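Local coordinates for protein aspartate-semialdehyde dehydrogenase (Thermus thermophilus, PDB 2YV3) that probably catalyses the NADPH-dependent reductive dephosphorylation of aspartyl-4-phosphate to aspartate semialdehyde, a step toward lysine, methionine and threonine, at residues 125-130 with 238-242; 168-173 with 187-191. All blocks are in the same frame, centred on the assembly; numbering follows the deposited sequence.

Contact 1 of 2, residues 125-130 with 238-242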
loop_
_atom_site.group_PDB
_atom_site.type_symbol
_atom_site.label_atom_id
_atom_site.label_comp_id
_atom_site.label_asym_id
_atom_site.label_seq_id
_atom_site.Cartn_x
_atom_site.Cartn_y
_atom_site.Cartn_z
ATOM N N CYS A 125 -7.417 12.286 -9.013
ATOM C CA CYS A 125 -7.696 12.061 -7.606
ATOM C C CYS A 125 -6.377 12.048 -6.843
ATOM O O CYS A 125 -6.066 12.954 -6.060
ATOM C CB CYS A 125 -8.403 10.717 -7.436
ATOM S SG CYS A 125 -7.527 9.354 -8.293
ATOM N N THR A 126 -5.608 10.998 -7.105
ATOM C CA THR A 126 -4.325 10.768 -6.476
ATOM C C THR A 126 -3.433 12.006 -6.418
ATOM O O THR A 126 -2.641 12.140 -5.482
ATOM C CB THR A 126 -3.568 9.643 -7.212
ATOM O OG1 THR A 126 -4.378 8.466 -7.253
ATOM C CG2 THR A 126 -2.290 9.302 -6.494
ATOM N N THR A 127 -3.567 12.895 -7.410
ATOM C CA THR A 127 -2.760 14.118 -7.494
ATOM C C THR A 127 -3.254 15.246 -6.598
ATOM O O THR A 127 -2.464 15.923 -5.946
ATOM C CB THR A 127 -2.693 14.665 -8.945
ATOM O OG1 THR A 127 -1.872 13.816 -9.758
ATOM C CG2 THR A 127 -2.106 16.053 -8.954
ATOM N N ALA A 128 -4.568 15.446 -6.585
ATOM C CA ALA A 128 -5.177 16.487 -5.776
ATOM C C ALA A 128 -4.697 16.384 -4.330
ATOM O O ALA A 128 -3.942 17.252 -3.854
ATOM C CB ALA A 128 -6.681 16.380 -5.834
ATOM N N ILE A 129 -5.105 15.323 -3.632
ATOM C CA ILE A 129 -4.698 15.183 -2.239
ATOM C C ILE A 129 -3.186 15.261 -2.056
ATOM O O ILE A 129 -2.718 16.034 -1.230
ATOM C CB ILE A 129 -5.253 13.881 -1.573
ATOM C CG1 ILE A 129 -4.129 12.865 -1.355
ATOM C CG2 ILE A 129 -6.409 13.313 -2.400
ATOM C CD1 ILE A 129 -4.199 12.181 -0.008
ATOM N N LEU A 130 -2.414 14.497 -2.821
ATOM C CA LEU A 130 -0.966 14.555 -2.686
ATOM C C LEU A 130 -0.434 15.990 -2.769
ATOM O O LEU A 130 0.583 16.310 -2.165
ATOM C CB LEU A 130 -0.281 13.705 -3.759
ATOM C CG LEU A 130 1.249 13.601 -3.636
ATOM C CD1 LEU A 130 1.607 13.184 -2.205
ATOM C CD2 LEU A 130 1.811 12.623 -4.656
ATOM N N HIS A 238 -8.292 7.345 -0.570
ATOM C CA HIS A 238 -6.976 7.064 -1.151
ATOM C C HIS A 238 -5.808 7.249 -0.184
ATOM O O HIS A 238 -5.691 8.281 0.450
ATOM C CB HIS A 238 -6.708 7.958 -2.362
ATOM C CG HIS A 238 -7.324 7.475 -3.638
ATOM N ND1 HIS A 238 -7.218 8.176 -4.821
ATOM C CD2 HIS A 238 -8.058 6.375 -3.919
ATOM C CE1 HIS A 238 -7.863 7.531 -5.774
ATOM N NE2 HIS A 238 -8.383 6.435 -5.253
ATOM N N ALA A 239 -4.934 6.252 -0.091
ATOM C CA ALA A 239 -3.754 6.349 0.766
ATOM C C ALA A 239 -2.485 6.404 -0.092
ATOM O O ALA A 239 -2.424 5.813 -1.165
ATOM C CB ALA A 239 -3.692 5.164 1.693
ATOM N N GLU A 240 -1.472 7.127 0.360
ATOM C CA GLU A 240 -0.236 7.177 -0.412
ATOM C C GLU A 240 1.018 7.510 0.397
ATOM O O GLU A 240 1.228 8.653 0.789
ATOM C CB GLU A 240 -0.380 8.145 -1.606
ATOM C CG GLU A 240 -1.303 9.338 -1.370
ATOM C CD GLU A 240 -1.260 10.359 -2.507
ATOM O OE1 GLU A 240 -0.182 10.957 -2.745
ATOM O OE2 GLU A 240 -2.306 10.561 -3.156
ATOM N N ALA A 241 1.841 6.497 0.650
ATOM C CA ALA A 241 3.074 6.698 1.395
ATOM C C ALA A 241 3.984 7.537 0.518
ATOM O O ALA A 241 4.413 7.097 -0.549
ATOM C CB ALA A 241 3.732 5.356 1.709
ATOM N N VAL A 242 4.280 8.746 0.976
ATOM C CA VAL A 242 5.104 9.668 0.211
ATOM C C VAL A 242 6.535 9.814 0.731
ATOM O O VAL A 242 6.819 9.549 1.893
ATOM C CB VAL A 242 4.416 11.048 0.156
ATOM C CG1 VAL A 242 5.219 12.021 -0.704
ATOM C CG2 VAL A 242 3.008 10.885 -0.387
#
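The imidazole of His-238 meets the start of helix 125-141 with its edge: Cys-125 SG lies almost in the ring plane, 3.1 Å from CE1 and 4.2 Å from the ring centroid, and the backbone N of Thr-126 is in plane as well. Thr-126 OG1 approaches obliquely, 3.8 Å from ND1. The ring lies beside the histidine's backbone N (chi1 -82°), which brings its CE1 edge to the Cys-125 sulfur. The pair is consistent with the predicted catalytic roles, Cys-125 forming the acyl-thioester and His-238 accepting a proton. Two residues along the strand, Glu-240 reaches the helix with its carboxylate. OE2 lies beside Thr-126 O, two acceptors that make no hydrogen bond as modelled, and 3.4 Å from Ile-129 CG1; OE1 faces the Leu-130 side chain. Burial, with a carbonyl oxygen beside OE2, would probably raise the carboxylate's pKa. Replacing Glu-240 by an alanine removes the carboxylate arm and is likely to leave a gap between the strand and the side chains of Ile-129 and Leu-130. Farther on, Leu-130 CD1 packs against Val-242 CG2. Helix and strand segments cross at -64°, their axes 9.3 Å apart. The helix lies over one face of the mixed sheet, touching three adjacent strands: Glu-240 is on the central one, 237-246, while Leu-130 meets Val-148 and Ile-129 meets Val-307 on its antiparallel neighbours 143-151 and 302-310. Helix 205-219 covers Thr-126 through Glu-206 and Val-210, while Gln-152 and Gln-311 touch His-238.

Contact 2 of 2, residues 168-173 with 187-191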
loop_
_atom_site.group_PDB
_atom_site.type_symbol
_atom_site.label_atom_id
_atom_site.label_comp_id
_atom_site.label_asym_id
_atom_site.label_seq_id
_atom_site.Cartn_x
_atom_site.Cartn_y
_atom_site.Cartn_z
ATOM N N GLU A 168 -18.774 -8.702 -3.358
ATOM C CA GLU A 168 -17.720 -9.695 -3.525
ATOM C C GLU A 168 -17.067 -10.149 -2.229
ATOM O O GLU A 168 -16.926 -11.351 -1.986
ATOM C CB GLU A 168 -16.651 -9.180 -4.490
ATOM C CG GLU A 168 -17.144 -9.054 -5.933
ATOM C CD GLU A 168 -17.909 -10.296 -6.410
ATOM O OE1 GLU A 168 -19.158 -10.308 -6.287
ATOM O OE2 GLU A 168 -17.260 -11.263 -6.889
ATOM N N THR A 169 -16.654 -9.199 -1.396
ATOM C CA THR A 169 -16.021 -9.551 -0.135
ATOM C C THR A 169 -17.035 -10.385 0.641
ATOM O O THR A 169 -16.676 -11.194 1.496
ATOM C CB THR A 169 -15.636 -8.293 0.691
ATOM O OG1 THR A 169 -14.910 -7.371 -0.131
ATOM C CG2 THR A 169 -14.750 -8.682 1.868
ATOM N N HIS A 170 -18.307 -10.197 0.308
ATOM C CA HIS A 170 -19.387 -10.913 0.974
ATOM C C HIS A 170 -19.446 -12.383 0.584
ATOM O O HIS A 170 -19.538 -13.276 1.437
ATOM C CB HIS A 170 -20.734 -10.250 0.673
ATOM C CG HIS A 170 -21.766 -10.501 1.728
ATOM N ND1 HIS A 170 -22.680 -9.544 2.122
ATOM C CD2 HIS A 170 -22.009 -11.593 2.494
ATOM C CE1 HIS A 170 -23.440 -10.037 3.085
ATOM N NE2 HIS A 170 -23.051 -11.278 3.329
ATOM N N ARG A 171 -19.412 -12.636 -0.713
ATOM C CA ARG A 171 -19.443 -14.004 -1.188
ATOM C C ARG A 171 -18.141 -14.692 -0.768
ATOM O O ARG A 171 -18.143 -15.871 -0.425
ATOM C CB ARG A 171 -19.650 -14.007 -2.699
ATOM C CG ARG A 171 -21.073 -13.606 -3.130
ATOM C CD ARG A 171 -21.099 -13.384 -4.629
ATOM N NE ARG A 171 -20.336 -14.427 -5.313
ATOM C CZ ARG A 171 -19.710 -14.267 -6.477
ATOM N NH1 ARG A 171 -19.756 -13.095 -7.097
ATOM N NH2 ARG A 171 -19.032 -15.277 -7.019
ATOM N N PHE A 172 -17.042 -13.938 -0.759
ATOM C CA PHE A 172 -15.740 -14.462 -0.324
ATOM C C PHE A 172 -15.943 -15.129 1.055
ATOM O O PHE A 172 -15.723 -16.324 1.214
ATOM C CB PHE A 172 -14.707 -13.321 -0.199
ATOM C CG PHE A 172 -13.324 -13.795 0.172
ATOM C CD1 PHE A 172 -12.495 -14.382 -0.775
ATOM C CD2 PHE A 172 -12.890 -13.751 1.494
ATOM C CE1 PHE A 172 -11.259 -14.933 -0.410
ATOM C CE2 PHE A 172 -11.652 -14.300 1.871
ATOM C CZ PHE A 172 -10.839 -14.894 0.920
ATOM N N LEU A 173 -16.377 -14.349 2.045
ATOM C CA LEU A 173 -16.620 -14.876 3.386
ATOM C C LEU A 173 -17.521 -16.099 3.426
ATOM O O LEU A 173 -17.533 -16.826 4.415
ATOM C CB LEU A 173 -17.228 -13.795 4.278
ATOM C CG LEU A 173 -16.211 -12.840 4.895
ATOM C CD1 LEU A 173 -15.260 -13.654 5.773
ATOM C CD2 LEU A 173 -15.434 -12.115 3.819
ATOM N N LEU A 187 -10.755 -8.137 -6.345
ATOM C CA LEU A 187 -10.113 -7.316 -5.318
ATOM C C LEU A 187 -10.366 -7.667 -3.853
ATOM O O LEU A 187 -9.671 -7.161 -2.974
ATOM C CB LEU A 187 -10.438 -5.834 -5.540
ATOM C CG LEU A 187 -9.746 -4.845 -4.579
ATOM C CD1 LEU A 187 -8.242 -4.805 -4.830
ATOM C CD2 LEU A 187 -10.339 -3.471 -4.769
ATOM N N PRO A 188 -11.355 -8.523 -3.555
ATOM C CA PRO A 188 -11.537 -8.816 -2.125
ATOM C C PRO A 188 -10.305 -9.490 -1.523
ATOM O O PRO A 188 -9.824 -10.483 -2.047
ATOM C CB PRO A 188 -12.775 -9.709 -2.112
ATOM C CG PRO A 188 -13.569 -9.169 -3.245
ATOM C CD PRO A 188 -12.519 -8.982 -4.329
ATOM N N PHE A 189 -9.791 -8.922 -0.435
ATOM C CA PHE A 189 -8.605 -9.438 0.248
ATOM C C PHE A 189 -7.409 -9.567 -0.673
ATOM O O PHE A 189 -6.768 -10.609 -0.757
ATOM C CB PHE A 189 -8.942 -10.778 0.891
ATOM C CG PHE A 189 -9.825 -10.644 2.082
ATOM C CD1 PHE A 189 -9.332 -10.092 3.258
ATOM C CD2 PHE A 189 -11.158 -11.007 2.020
ATOM C CE1 PHE A 189 -10.160 -9.904 4.355
ATOM C CE2 PHE A 189 -11.996 -10.822 3.115
ATOM C CZ PHE A 189 -11.495 -10.269 4.284
ATOM N N ASN A 190 -7.080 -8.489 -1.355
ATOM C CA ASN A 190 -5.976 -8.562 -2.284
ATOM C C ASN A 190 -5.581 -7.182 -2.780
ATOM O O ASN A 190 -6.289 -6.204 -2.543
ATOM C CB ASN A 190 -6.408 -9.436 -3.454
ATOM C CG ASN A 190 -5.350 -9.554 -4.512
ATOM O OD1 ASN A 190 -4.197 -9.841 -4.216
ATOM N ND2 ASN A 190 -5.741 -9.345 -5.767
ATOM N N VAL A 191 -4.450 -7.076 -3.458
ATOM C CA VAL A 191 -4.090 -5.778 -3.985
ATOM C C VAL A 191 -3.662 -5.981 -5.426
ATOM O O VAL A 191 -3.068 -7.006 -5.758
ATOM C CB VAL A 191 -2.985 -5.082 -3.115
ATOM C CG1 VAL A 191 -3.522 -4.862 -1.716
ATOM C CG2 VAL A 191 -1.688 -5.904 -3.085
#
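Thr-169 and Pro-188 bring the two backbones together, their CA atoms 5.0 Å apart, where helix 159-173 meets a loop without regular structure. In that loop Phe-189 takes up a left-handed helical conformation, just after Pro-188, and both residues direct their side chains at the helix. The pyrrolidine ring rests on the helix surface, with CG 3.3 Å from Glu-168 CB and CB 3.7 Å from Thr-169 OG1. That hydroxyl is hydrogen-bonded to Leu-165 O, one turn back, and Glu-168 bends its carboxylate away to the backbone N of Lys-179. This helix-on-loop packing belongs to the dimerisation domain and reaches the subunit interface: Thr-169 packs on Thr-169 of the second subunit, and Phe-189 on Pro-233 of that subunit. The Phe-189 ring is held on the helix by three residues. Phe-172, its CG anti to the backbone N (chi1 -177°), lies obliquely to it, the ring centroids 4.9 Å apart and the planes inclined at 41°; the CD2-CE2 side of each ring makes the contact, Phe-172 CD2 and CE2 both lying against Phe-189 CD2. Thr-169 CG2 approaches CE2 of Phe-189 obliquely, 3.7 Å away, whereas Leu-173 CD2 meets the ring at its edge, near the plane.

In the fold
From the N terminus the chain first builds the Rossmann-type nucleotide-binding domain, ending its sheet with strand 119-121, and enters helix 125-141 at the start of contact 1. It then runs through strand 143-151 into helix 159-173, whose last part opens contact 2; 13 residues without helix or strand bring it back to 187-191, closing this short loop. Only after helix 205-219 and strand 224-228 does strand 237-246 close contact 1, so the small loop lies wholly within the large one. Contact 1 joins helix 125-141 to the central strand of the five-stranded sheet, contact 2 helix 159-173 to the loop before helix 205-219. Ala-239, on the 238-242 segment, packs on Val-191 from the second subunit's 187-191 segment.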